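Beta-N-acetylglucosaminidase-like protein Glycoside hydrolase family 20 (Flavobacterium johnsoniae, PDB 6YHH) is a chitobiase of glycoside hydrolase family 20 that probably removes terminal N-acetylglucosamine units from chitin fragments in bacterial chitin degradation. Local coordinates at residues F23-N28 against F131-S136; R50-R55 against T119-L124; D285-K290 against P327-F332; K290-L295 against Q345-M350. One frame throughout, in Å; residues are numbered along the deposited sequence.

Contact 1 (F23-N28 against F131-S136)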
# COMPACT_ATOMS: atom_id res chain seq x y z
N PHE A 23 -33.64 9.13 -3.47
CA PHE A 23 -33.53 8.85 -2.06
C PHE A 23 -32.35 9.72 -1.59
O PHE A 23 -31.24 9.60 -2.13
CB PHE A 23 -33.19 7.38 -1.86
CG PHE A 23 -32.88 6.97 -0.44
CD1 PHE A 23 -31.63 7.26 0.12
CD2 PHE A 23 -33.80 6.33 0.34
CE1 PHE A 23 -31.33 6.84 1.42
CE2 PHE A 23 -33.51 5.91 1.63
CZ PHE A 23 -32.28 6.20 2.17
N THR A 24 -32.58 10.57 -0.55
CA THR A 24 -31.52 11.46 -0.05
C THR A 24 -30.80 10.82 1.13
O THR A 24 -31.41 10.35 2.08
CB THR A 24 -32.11 12.80 0.35
OG1 THR A 24 -32.61 13.47 -0.83
CG2 THR A 24 -31.00 13.70 0.96
N LEU A 25 -29.45 10.75 1.08
CA LEU A 25 -28.67 10.15 2.16
C LEU A 25 -28.44 11.19 3.28
O LEU A 25 -28.05 12.37 3.01
CB LEU A 25 -27.30 9.68 1.64
CG LEU A 25 -27.06 8.25 1.37
CD1 LEU A 25 -25.62 8.16 0.82
CD2 LEU A 25 -27.19 7.40 2.62
N THR A 26 -28.78 10.77 4.48
CA THR A 26 -28.69 11.62 5.65
C THR A 26 -28.12 10.82 6.78
O THR A 26 -27.91 9.62 6.71
CB THR A 26 -30.10 12.03 6.16
OG1 THR A 26 -30.76 10.91 6.74
CG2 THR A 26 -30.88 12.64 5.01
N LYS A 27 -27.93 11.51 7.91
CA LYS A 27 -27.47 10.88 9.11
C LYS A 27 -28.44 9.87 9.74
O LYS A 27 -28.08 9.08 10.62
CB LYS A 27 -27.07 11.98 10.14
CG LYS A 27 -25.92 11.53 11.06
CD LYS A 27 -25.36 12.74 11.77
CE LYS A 27 -24.54 12.24 12.90
NZ LYS A 27 -23.19 12.00 12.43
N ASN A 28 -29.67 9.79 9.22
CA ASN A 28 -30.65 8.78 9.64
C ASN A 28 -30.40 7.43 9.01
O ASN A 28 -30.99 6.43 9.40
CB ASN A 28 -32.11 9.23 9.27
CG ASN A 28 -33.15 8.37 9.97
OD1 ASN A 28 -33.03 8.15 11.20
ND2 ASN A 28 -34.14 7.81 9.21
N PHE A 131 -25.88 13.92 -1.18
CA PHE A 131 -25.73 12.64 -1.82
C PHE A 131 -27.07 11.97 -1.93
O PHE A 131 -27.88 12.03 -0.98
CB PHE A 131 -24.75 11.74 -0.98
CG PHE A 131 -23.33 12.27 -1.03
CD1 PHE A 131 -22.52 11.90 -2.05
CD2 PHE A 131 -22.81 13.12 -0.02
CE1 PHE A 131 -21.20 12.38 -2.21
CE2 PHE A 131 -21.51 13.63 -0.16
CZ PHE A 131 -20.71 13.25 -1.22
N TYR A 132 -27.27 11.24 -3.02
CA TYR A 132 -28.54 10.59 -3.21
C TYR A 132 -28.45 9.38 -4.09
O TYR A 132 -27.45 9.21 -4.76
CB TYR A 132 -29.52 11.59 -3.74
CG TYR A 132 -29.23 12.23 -4.98
CD1 TYR A 132 -29.66 11.68 -6.19
CD2 TYR A 132 -28.53 13.48 -5.02
CE1 TYR A 132 -29.39 12.29 -7.41
CE2 TYR A 132 -28.23 14.06 -6.28
CZ TYR A 132 -28.70 13.49 -7.46
OH TYR A 132 -28.44 14.03 -8.71
N PHE A 133 -29.51 8.55 -4.11
CA PHE A 133 -29.62 7.42 -5.02
C PHE A 133 -30.90 7.62 -5.82
O PHE A 133 -31.91 8.02 -5.28
CB PHE A 133 -29.75 6.11 -4.32
CG PHE A 133 -28.62 5.77 -3.37
CD1 PHE A 133 -27.42 5.32 -3.85
CD2 PHE A 133 -28.79 5.81 -1.99
CE1 PHE A 133 -26.44 4.96 -2.99
CE2 PHE A 133 -27.78 5.42 -1.12
CZ PHE A 133 -26.61 5.00 -1.64
N PRO A 134 -30.81 7.50 -7.13
CA PRO A 134 -32.01 7.68 -7.95
C PRO A 134 -33.02 6.55 -7.72
O PRO A 134 -32.68 5.38 -7.56
CB PRO A 134 -31.46 7.71 -9.37
CG PRO A 134 -30.26 6.87 -9.28
CD PRO A 134 -29.64 7.19 -7.97
N VAL A 135 -34.29 6.92 -7.64
CA VAL A 135 -35.39 5.98 -7.57
C VAL A 135 -35.30 5.14 -8.86
O VAL A 135 -35.22 5.72 -9.95
CB VAL A 135 -36.75 6.76 -7.47
CG1 VAL A 135 -37.95 5.84 -7.72
CG2 VAL A 135 -36.88 7.29 -6.07
N SER A 136 -35.28 3.82 -8.67
CA SER A 136 -34.93 2.90 -9.76
C SER A 136 -35.18 1.47 -9.34
O SER A 136 -35.24 1.15 -8.12
CB SER A 136 -33.43 3.12 -10.11
OG SER A 136 -32.64 2.93 -8.94
O HOH W 1 -26.19 13.84 1.57

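Contact 2 (R50-R55 against T119-L124)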
# COMPACT_ATOMS: atom_id res chain seq x y z
N ARG A 50 -18.95 1.36 5.78
CA ARG A 50 -17.69 2.06 5.88
C ARG A 50 -17.31 2.74 4.59
O ARG A 50 -16.92 3.93 4.57
CB ARG A 50 -16.55 1.15 6.34
CG ARG A 50 -16.68 0.51 7.72
CD ARG A 50 -16.51 1.60 8.82
NE ARG A 50 -17.71 2.34 9.10
CZ ARG A 50 -18.75 1.90 9.82
NH1 ARG A 50 -18.75 0.64 10.29
NH2 ARG A 50 -19.76 2.70 10.03
N ARG A 51 -17.46 2.03 3.46
CA ARG A 51 -17.11 2.62 2.19
C ARG A 51 -18.03 3.80 1.83
O ARG A 51 -17.58 4.87 1.38
CB ARG A 51 -17.12 1.58 1.08
CG ARG A 51 -16.00 0.58 1.23
CD ARG A 51 -16.23 -0.70 0.48
NE ARG A 51 -16.31 -0.54 -0.94
CZ ARG A 51 -16.82 -1.44 -1.78
NH1 ARG A 51 -17.42 -2.51 -1.32
NH2 ARG A 51 -16.77 -1.23 -3.10
N LEU A 52 -19.31 3.61 2.03
CA LEU A 52 -20.26 4.69 1.78
C LEU A 52 -19.97 5.93 2.60
O LEU A 52 -20.03 7.04 2.09
CB LEU A 52 -21.69 4.16 2.05
CG LEU A 52 -22.80 5.12 1.74
CD1 LEU A 52 -22.78 5.58 0.28
CD2 LEU A 52 -24.16 4.56 2.13
N ASP A 53 -19.66 5.73 3.86
CA ASP A 53 -19.31 6.85 4.76
C ASP A 53 -18.05 7.53 4.29
O ASP A 53 -17.94 8.76 4.31
CB ASP A 53 -19.15 6.35 6.19
CG ASP A 53 -19.62 7.41 7.25
OD1 ASP A 53 -20.02 8.52 6.91
OD2 ASP A 53 -19.59 6.99 8.43
N GLY A 54 -17.07 6.74 3.83
CA GLY A 54 -15.84 7.37 3.34
C GLY A 54 -16.08 8.30 2.14
O GLY A 54 -15.38 9.27 1.94
N ARG A 55 -17.07 7.97 1.33
CA ARG A 55 -17.37 8.80 0.18
C ARG A 55 -18.21 10.02 0.47
O ARG A 55 -18.24 10.97 -0.35
CB ARG A 55 -18.14 7.97 -0.86
CG ARG A 55 -17.47 6.74 -1.38
CD ARG A 55 -18.21 6.10 -2.50
NE ARG A 55 -17.65 4.82 -2.84
CZ ARG A 55 -18.06 4.04 -3.83
NH1 ARG A 55 -18.97 4.52 -4.68
NH2 ARG A 55 -17.48 2.88 -4.03
N THR A 119 -23.51 -2.67 -6.59
CA THR A 119 -24.32 -1.88 -7.50
C THR A 119 -24.81 -0.63 -6.82
O THR A 119 -24.85 0.47 -7.45
CB THR A 119 -25.50 -2.71 -8.05
OG1 THR A 119 -25.00 -3.91 -8.58
CG2 THR A 119 -26.26 -1.96 -9.10
N LEU A 120 -25.33 -0.78 -5.60
CA LEU A 120 -25.79 0.38 -4.79
C LEU A 120 -24.71 1.46 -4.66
O LEU A 120 -24.98 2.65 -4.85
CB LEU A 120 -26.38 -0.07 -3.44
CG LEU A 120 -27.04 1.04 -2.65
CD1 LEU A 120 -28.03 1.90 -3.38
CD2 LEU A 120 -27.59 0.45 -1.37
N LEU A 121 -23.48 1.09 -4.33
CA LEU A 121 -22.40 2.09 -4.29
C LEU A 121 -22.24 2.81 -5.60
O LEU A 121 -21.99 4.02 -5.62
CB LEU A 121 -21.11 1.40 -3.88
CG LEU A 121 -21.05 0.99 -2.41
CD1 LEU A 121 -19.85 0.09 -2.16
CD2 LEU A 121 -21.04 2.23 -1.50
N GLN A 122 -22.38 2.06 -6.70
CA GLN A 122 -22.24 2.69 -8.02
C GLN A 122 -23.36 3.57 -8.39
O GLN A 122 -23.16 4.50 -9.20
CB GLN A 122 -22.04 1.63 -9.08
CG GLN A 122 -20.71 0.87 -8.96
CD GLN A 122 -20.54 -0.17 -10.07
OE1 GLN A 122 -21.51 -0.59 -10.70
NE2 GLN A 122 -19.29 -0.63 -10.27
N LEU A 123 -24.50 3.39 -7.72
CA LEU A 123 -25.64 4.24 -7.99
C LEU A 123 -25.60 5.58 -7.31
O LEU A 123 -26.37 6.51 -7.64
CB LEU A 123 -26.95 3.56 -7.56
CG LEU A 123 -27.81 2.69 -8.43
CD1 LEU A 123 -29.11 2.40 -7.62
CD2 LEU A 123 -28.15 3.35 -9.80
N LEU A 124 -24.70 5.72 -6.34
CA LEU A 124 -24.53 7.02 -5.58
C LEU A 124 -24.31 8.17 -6.46
O LEU A 124 -23.42 8.13 -7.37
CB LEU A 124 -23.38 6.89 -4.58
CG LEU A 124 -23.24 8.09 -3.60
CD1 LEU A 124 -24.42 8.19 -2.68
CD2 LEU A 124 -21.87 7.92 -2.94

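Contact 3 (D285-K290 against P327-F332)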
# COMPACT_ATOMS: atom_id res chain seq x y z
N ASP A 285 9.69 -35.77 -14.74
CA ASP A 285 9.81 -37.06 -15.43
C ASP A 285 8.60 -37.93 -15.18
O ASP A 285 8.45 -38.52 -14.09
CB ASP A 285 11.13 -37.76 -15.03
CG ASP A 285 11.35 -39.11 -15.70
OD1 ASP A 285 10.48 -39.61 -16.46
OD2 ASP A 285 12.46 -39.69 -15.44
N PRO A 286 7.76 -38.13 -16.21
CA PRO A 286 6.54 -38.91 -16.00
C PRO A 286 6.77 -40.45 -15.98
O PRO A 286 5.78 -41.16 -15.79
CB PRO A 286 5.72 -38.57 -17.22
CG PRO A 286 6.73 -38.38 -18.32
CD PRO A 286 7.91 -37.74 -17.61
N SER A 287 8.01 -40.85 -16.20
CA SER A 287 8.39 -42.27 -16.13
C SER A 287 8.90 -42.64 -14.77
O SER A 287 9.11 -43.85 -14.49
CB SER A 287 9.40 -42.54 -17.25
OG SER A 287 10.72 -42.22 -16.94
N ASN A 288 9.15 -41.67 -13.89
CA ASN A 288 9.82 -41.95 -12.64
C ASN A 288 8.77 -42.07 -11.57
O ASN A 288 8.04 -41.12 -11.29
CB ASN A 288 10.80 -40.79 -12.31
CG ASN A 288 11.66 -41.03 -11.09
OD1 ASN A 288 11.33 -41.83 -10.19
ND2 ASN A 288 12.76 -40.30 -11.03
N PRO A 289 8.72 -43.22 -10.86
CA PRO A 289 7.75 -43.37 -9.81
C PRO A 289 7.87 -42.35 -8.67
O PRO A 289 6.83 -42.00 -8.03
CB PRO A 289 8.02 -44.80 -9.26
CG PRO A 289 8.84 -45.47 -10.27
CD PRO A 289 9.60 -44.41 -11.02
N LYS A 290 9.06 -41.79 -8.47
CA LYS A 290 9.26 -40.81 -7.45
C LYS A 290 8.56 -39.50 -7.78
O LYS A 290 8.06 -38.81 -6.87
CB LYS A 290 10.78 -40.58 -7.17
CG LYS A 290 11.01 -39.88 -5.82
CD LYS A 290 12.51 -39.71 -5.49
CE LYS A 290 12.62 -39.23 -4.02
NZ LYS A 290 13.97 -38.90 -3.54
N PRO A 327 16.17 -41.82 -23.13
CA PRO A 327 15.82 -43.18 -23.53
C PRO A 327 14.81 -43.92 -22.63
O PRO A 327 13.98 -44.65 -23.13
CB PRO A 327 17.20 -43.87 -23.46
CG PRO A 327 18.18 -42.82 -23.59
CD PRO A 327 17.60 -41.66 -22.87
N LYS A 328 14.83 -43.67 -21.32
CA LYS A 328 13.87 -44.22 -20.39
C LYS A 328 12.48 -43.74 -20.61
O LYS A 328 11.53 -44.51 -20.48
CB LYS A 328 14.23 -43.95 -18.95
CG LYS A 328 15.49 -44.71 -18.59
CD LYS A 328 16.09 -44.37 -17.25
CE LYS A 328 16.87 -45.59 -16.75
NZ LYS A 328 17.92 -45.15 -15.83
N ILE A 329 12.32 -42.44 -20.90
CA ILE A 329 11.00 -41.89 -21.17
C ILE A 329 10.52 -42.46 -22.51
O ILE A 329 9.36 -42.77 -22.68
CB ILE A 329 11.07 -40.34 -21.15
CG1 ILE A 329 11.43 -39.91 -19.70
CG2 ILE A 329 9.75 -39.71 -21.67
CD1 ILE A 329 11.58 -38.42 -19.46
N GLN A 330 11.43 -42.60 -23.48
CA GLN A 330 11.03 -43.24 -24.75
C GLN A 330 10.58 -44.68 -24.57
O GLN A 330 9.57 -45.07 -25.20
CB GLN A 330 12.14 -43.10 -25.79
CG GLN A 330 12.48 -41.66 -26.16
CD GLN A 330 11.26 -40.84 -26.51
OE1 GLN A 330 10.97 -39.80 -25.88
NE2 GLN A 330 10.49 -41.31 -27.51
N GLU A 331 11.25 -45.47 -23.75
CA GLU A 331 10.75 -46.83 -23.44
C GLU A 331 9.41 -46.82 -22.77
O GLU A 331 8.58 -47.70 -23.00
CB GLU A 331 11.72 -47.61 -22.56
CG GLU A 331 12.89 -48.26 -23.24
CD GLU A 331 12.48 -49.26 -24.30
OE1 GLU A 331 11.96 -50.34 -23.92
OE2 GLU A 331 12.63 -48.93 -25.49
N PHE A 332 9.18 -45.83 -21.88
CA PHE A 332 7.93 -45.73 -21.16
C PHE A 332 6.79 -45.42 -22.12
O PHE A 332 5.67 -45.90 -21.96
CB PHE A 332 8.09 -44.61 -20.12
CG PHE A 332 6.95 -44.49 -19.18
CD1 PHE A 332 6.92 -45.25 -18.01
CD2 PHE A 332 5.94 -43.62 -19.43
CE1 PHE A 332 5.85 -45.16 -17.16
CE2 PHE A 332 4.90 -43.46 -18.55
CZ PHE A 332 4.85 -44.26 -17.43

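Contact 4 (K290-L295 against Q345-M350)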
# COMPACT_ATOMS: atom_id res chain seq x y z
N LYS A 290 9.06 -41.79 -8.47
CA LYS A 290 9.26 -40.81 -7.45
C LYS A 290 8.56 -39.50 -7.78
O LYS A 290 8.06 -38.81 -6.87
CB LYS A 290 10.78 -40.58 -7.17
CG LYS A 290 11.01 -39.88 -5.82
CD LYS A 290 12.51 -39.71 -5.49
CE LYS A 290 12.62 -39.23 -4.02
NZ LYS A 290 13.97 -38.90 -3.54
N THR A 291 8.42 -39.20 -9.05
CA THR A 291 7.65 -37.98 -9.45
C THR A 291 6.21 -38.05 -8.88
O THR A 291 5.73 -37.09 -8.28
CB THR A 291 7.58 -37.90 -10.99
OG1 THR A 291 8.90 -37.84 -11.54
CG2 THR A 291 6.75 -36.76 -11.45
N TYR A 292 5.53 -39.20 -9.04
CA TYR A 292 4.17 -39.38 -8.55
C TYR A 292 4.11 -39.43 -7.04
O TYR A 292 3.19 -38.86 -6.44
CB TYR A 292 3.55 -40.61 -9.23
CG TYR A 292 3.51 -40.48 -10.74
CD1 TYR A 292 2.60 -39.65 -11.36
CD2 TYR A 292 4.43 -41.17 -11.53
CE1 TYR A 292 2.60 -39.50 -12.72
CE2 TYR A 292 4.46 -41.01 -12.90
CZ TYR A 292 3.52 -40.21 -13.50
OH TYR A 292 3.50 -40.10 -14.89
N LYS A 293 5.09 -40.06 -6.40
CA LYS A 293 5.20 -40.09 -4.95
C LYS A 293 5.27 -38.69 -4.36
O LYS A 293 4.51 -38.37 -3.43
CB LYS A 293 6.37 -40.94 -4.51
CG LYS A 293 6.47 -41.05 -2.99
CD LYS A 293 7.56 -41.98 -2.49
CE LYS A 293 7.65 -41.95 -0.96
N ILE A 294 6.18 -37.86 -4.89
CA ILE A 294 6.37 -36.54 -4.36
C ILE A 294 5.11 -35.69 -4.62
O ILE A 294 4.63 -34.97 -3.74
CB ILE A 294 7.61 -35.86 -4.99
CG1 ILE A 294 8.87 -36.54 -4.34
CG2 ILE A 294 7.63 -34.39 -4.65
CD1 ILE A 294 10.13 -36.23 -5.05
N LEU A 295 4.57 -35.77 -5.83
CA LEU A 295 3.36 -35.03 -6.12
C LEU A 295 2.17 -35.46 -5.22
O LEU A 295 1.44 -34.64 -4.72
CB LEU A 295 2.97 -35.09 -7.60
CG LEU A 295 3.95 -34.36 -8.56
CD1 LEU A 295 3.70 -34.63 -10.02
CD2 LEU A 295 3.82 -32.89 -8.25
N GLN A 345 1.88 -36.63 -21.66
CA GLN A 345 1.53 -35.63 -20.65
C GLN A 345 0.10 -35.81 -20.16
O GLN A 345 -0.19 -35.63 -18.97
CB GLN A 345 1.75 -34.22 -21.17
CG GLN A 345 1.71 -33.20 -20.05
CD GLN A 345 1.77 -31.77 -20.56
OE1 GLN A 345 2.48 -31.46 -21.48
NE2 GLN A 345 1.01 -30.90 -19.96
N THR A 346 -0.80 -36.23 -21.04
CA THR A 346 -2.17 -36.52 -20.60
C THR A 346 -2.17 -37.76 -19.69
O THR A 346 -2.87 -37.80 -18.69
CB THR A 346 -3.05 -36.78 -21.82
OG1 THR A 346 -3.18 -35.53 -22.59
CG2 THR A 346 -4.47 -37.25 -21.37
N TYR A 347 -1.40 -38.79 -20.06
CA TYR A 347 -1.22 -39.93 -19.12
C TYR A 347 -0.75 -39.51 -17.71
O TYR A 347 -1.31 -39.90 -16.69
CB TYR A 347 -0.24 -40.89 -19.71
CG TYR A 347 0.11 -42.03 -18.80
CD1 TYR A 347 1.10 -41.92 -17.91
CD2 TYR A 347 -0.61 -43.24 -18.86
CE1 TYR A 347 1.38 -42.93 -17.01
CE2 TYR A 347 -0.31 -44.28 -17.98
CZ TYR A 347 0.68 -44.11 -17.06
OH TYR A 347 1.06 -45.11 -16.14
N PHE A 348 0.29 -38.67 -17.70
CA PHE A 348 0.85 -38.08 -16.46
C PHE A 348 -0.25 -37.36 -15.70
O PHE A 348 -0.44 -37.60 -14.54
CB PHE A 348 2.00 -37.12 -16.85
CG PHE A 348 2.42 -36.23 -15.76
CD1 PHE A 348 3.27 -36.67 -14.73
CD2 PHE A 348 1.93 -34.92 -15.69
CE1 PHE A 348 3.64 -35.81 -13.68
CE2 PHE A 348 2.31 -34.06 -14.65
CZ PHE A 348 3.16 -34.51 -13.65
N THR A 349 -0.96 -36.47 -16.37
CA THR A 349 -2.08 -35.74 -15.81
C THR A 349 -3.17 -36.64 -15.19
O THR A 349 -3.64 -36.42 -14.06
CB THR A 349 -2.73 -34.82 -16.87
OG1 THR A 349 -1.72 -33.90 -17.34
CG2 THR A 349 -3.92 -34.09 -16.32
N MET A 350 -3.47 -37.73 -15.90
CA MET A 350 -4.49 -38.68 -15.42
C MET A 350 -4.01 -39.54 -14.27
O MET A 350 -4.88 -40.07 -13.52
CB MET A 350 -5.06 -39.53 -16.58
CG MET A 350 -5.98 -38.70 -17.49
SD MET A 350 -7.33 -37.87 -16.64
CE MET A 350 -7.96 -39.34 -15.78

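Contact 1 (F23-N28 against F131-S136)
F23 and F133 face each other as an antiparallel hydrogen-bonded pair, tying strand 21-24 to strand 131-140 in the sheet of the family 20 domain 2. F23 N gives its hydrogen to F133 O at 2.7 Å, nearly straight at 172°, and F133 N returns a bond to F23 O. T24 and Y132 form the non-hydrogen-bonded pair that follows, and beyond it L25 N still reaches F131 O at 2.9 Å. A water then carries the ladder one step further, accepting from F131 N and donating to L25 O.

The two phenylalanines lie side by side on the sheet face that also receives V98 of strand 94-99. The L25 side chain can be followed outward: CB rests 3.6 Å from F131 O, CG lies 3.8 Å from F133 CE2, and CD1 ends between F133 CE2 and F131 CB, the latter 4.1 Å away. F133 turns CG away from its carbonyl carbon and beside its N (chi1 -57°), which brings CD2 to within 3.8 Å of F23 CD1; that atom meets the F133 ring at its edge, in plane. A flat ring suits this place because its rim meets F23 CD1 while L25 CG packs obliquely near CE2. With an alanine here, F23 CD1 and L25 CG would probably lose their shared neighbour and a gap would open beside them.

Three backbone bonds and a bridging water thus take up the facing polar groups and set the register, while apolar contact of F23, L25 and F133 lines the sheet face on which helix 110-123 also packs.

Contact 2 (R50-R55 against T119-L124)
L121 and L124 are the residues of 119-124 that pack against helix 40-56, in a near-parallel helix pair of the alpha/beta domain 2. The axes of the two short segments run at 10° to each other, 11.1 Å apart. Earlier in the segment, T119 and L120 turn to the sheet, where L120 meets F133.

L121 then enters among R51, L52 and R55. With CG beside the backbone N (chi1 -72°), the side chain reaches across to helix 40-56 and its two methyls part: CD2 lies 4.1 Å from L52 CB and over one face of the R55 guanidinium, while CD1 sits above the R51 group. Leucine suits the place because its branched end can serve both arginines, whose flat faces accept a methyl while their N-H edges remain available for charge. Those edges are used: E500 forms salt bridges with both R51 and R55, and R51 has a second with E118.

L124, just past the helix, sends CD2 to L52 CD1 at 4.1 Å and equally near R55 CD, so the aliphatic shaft of the arginine supplies apolar surface too. The closest carbon approach is that of L121 CD1, seated over the centre of the R51 guanidinium plane, 3.4 Å from CZ.

Contact 3 (D285-K290 against P327-F332)
S287 lays its CA, not a side-chain group, over the face of the F332 ring: the atom is 3.9 Å from the ring centroid and 13° off the normal, a CH-pi contact. S287 CB continues across the same ring to 3.7 Å from F332 CG. A small residue suits this place because it lets the ring come close to the backbone.

The serine is held by D285. OD1 of the aspartate takes the S287 N-H from above the carboxylate plane, at 2.8 Å, and S287 OG on its syn side. The first bond makes an Asx turn, within a type I beta turn from D285 to N288; N288 in turn N-caps helix 289-302, its OD1 accepting from K290 N. This corner leads into that helix of the TIM-barrel catalytic domain and packs on helix 327-335.

I329, one turn before F332, lays CG1 and CD1 against D285 OD1, with CD1 also 4.2 Å from P286 CD. Were the aspartate an alanine, S287 N and OG would probably lose their shared acceptor and the hydroxyl would be freer to turn. L344 of helix 341-358 packs on P286, I329 and F332, while P286 O lies 3.6 Å from F332 CZ.

Contact 4 (K290-L295 against Q345-M350)
F348 meets Y292, T291 and L295 from helix 289-302, and the contact is chiefly apolar. With CG anti to its N (chi1 166°), the F348 ring swings toward the other helix. Its CE1 edge receives T291 CG2 at 3.9 Å, near the ring plane, while L295 CD1 approaches obliquely to 3.7 Å from CZ. T291 and L295 stand one helical turn apart: a threonine methyl fits at the ring edge, and a leucine branch is long enough to reach CZ.

The aromatic contact is made by Y292. Its ring and that of F348 are inclined at 46°, with centroids 5.6 Å apart, a slanted meeting in which Y292 CE1 comes to 3.5 Å from F348 CD1. Y347 joins at the margin, offering its ring edge to Y292 OH.

Polar groups work around this cluster. Y292 OH lies 3.4 Å from F348 CD1, near the phenylalanine plane, but its hydrogen bond goes to P286 O; tyrosine therefore suits the site by combining a packing ring with a polar tip that has its own mate. T291 OG1 likewise bonds to D285 O while its methyl faces F348. Within helix 341-358, T349 OG1 and T349 N reach Q345 O from opposite faces of its carbonyl plane.

The segments cross at -40°, their axes 12.0 Å apart. L295 continues onto L352 and Y292 onto Q351 and M355 of helix 341-358. Helix 289-302 leads on to strand 310-312 and helix 341-358 to strand 362-366, the two strands pairing in parallel as in a TIM barrel.

How the contacts relate
Contacts 1 and 2 are two layers of one domain: L124 CD1 of contact 2 packs 3.7 Å from L25 CD1 of contact 1, and their centres lie 11 Å apart. Contacts 3 and 4 likewise form one unit in the catalytic domain, sharing K290 and helix 289-302, with centres 10 Å apart. Two hydroxyl-to-carbonyl bonds tie the turn of contact 3 to the helix it opens, and F332 CZ packs 3.7 Å from Y347 CE1. The pairs stand on opposite sides of the chain's centre; even contacts 2 and 4 have nearest atoms about 37 Å apart. All four lie away from E317, the predicted proton donor.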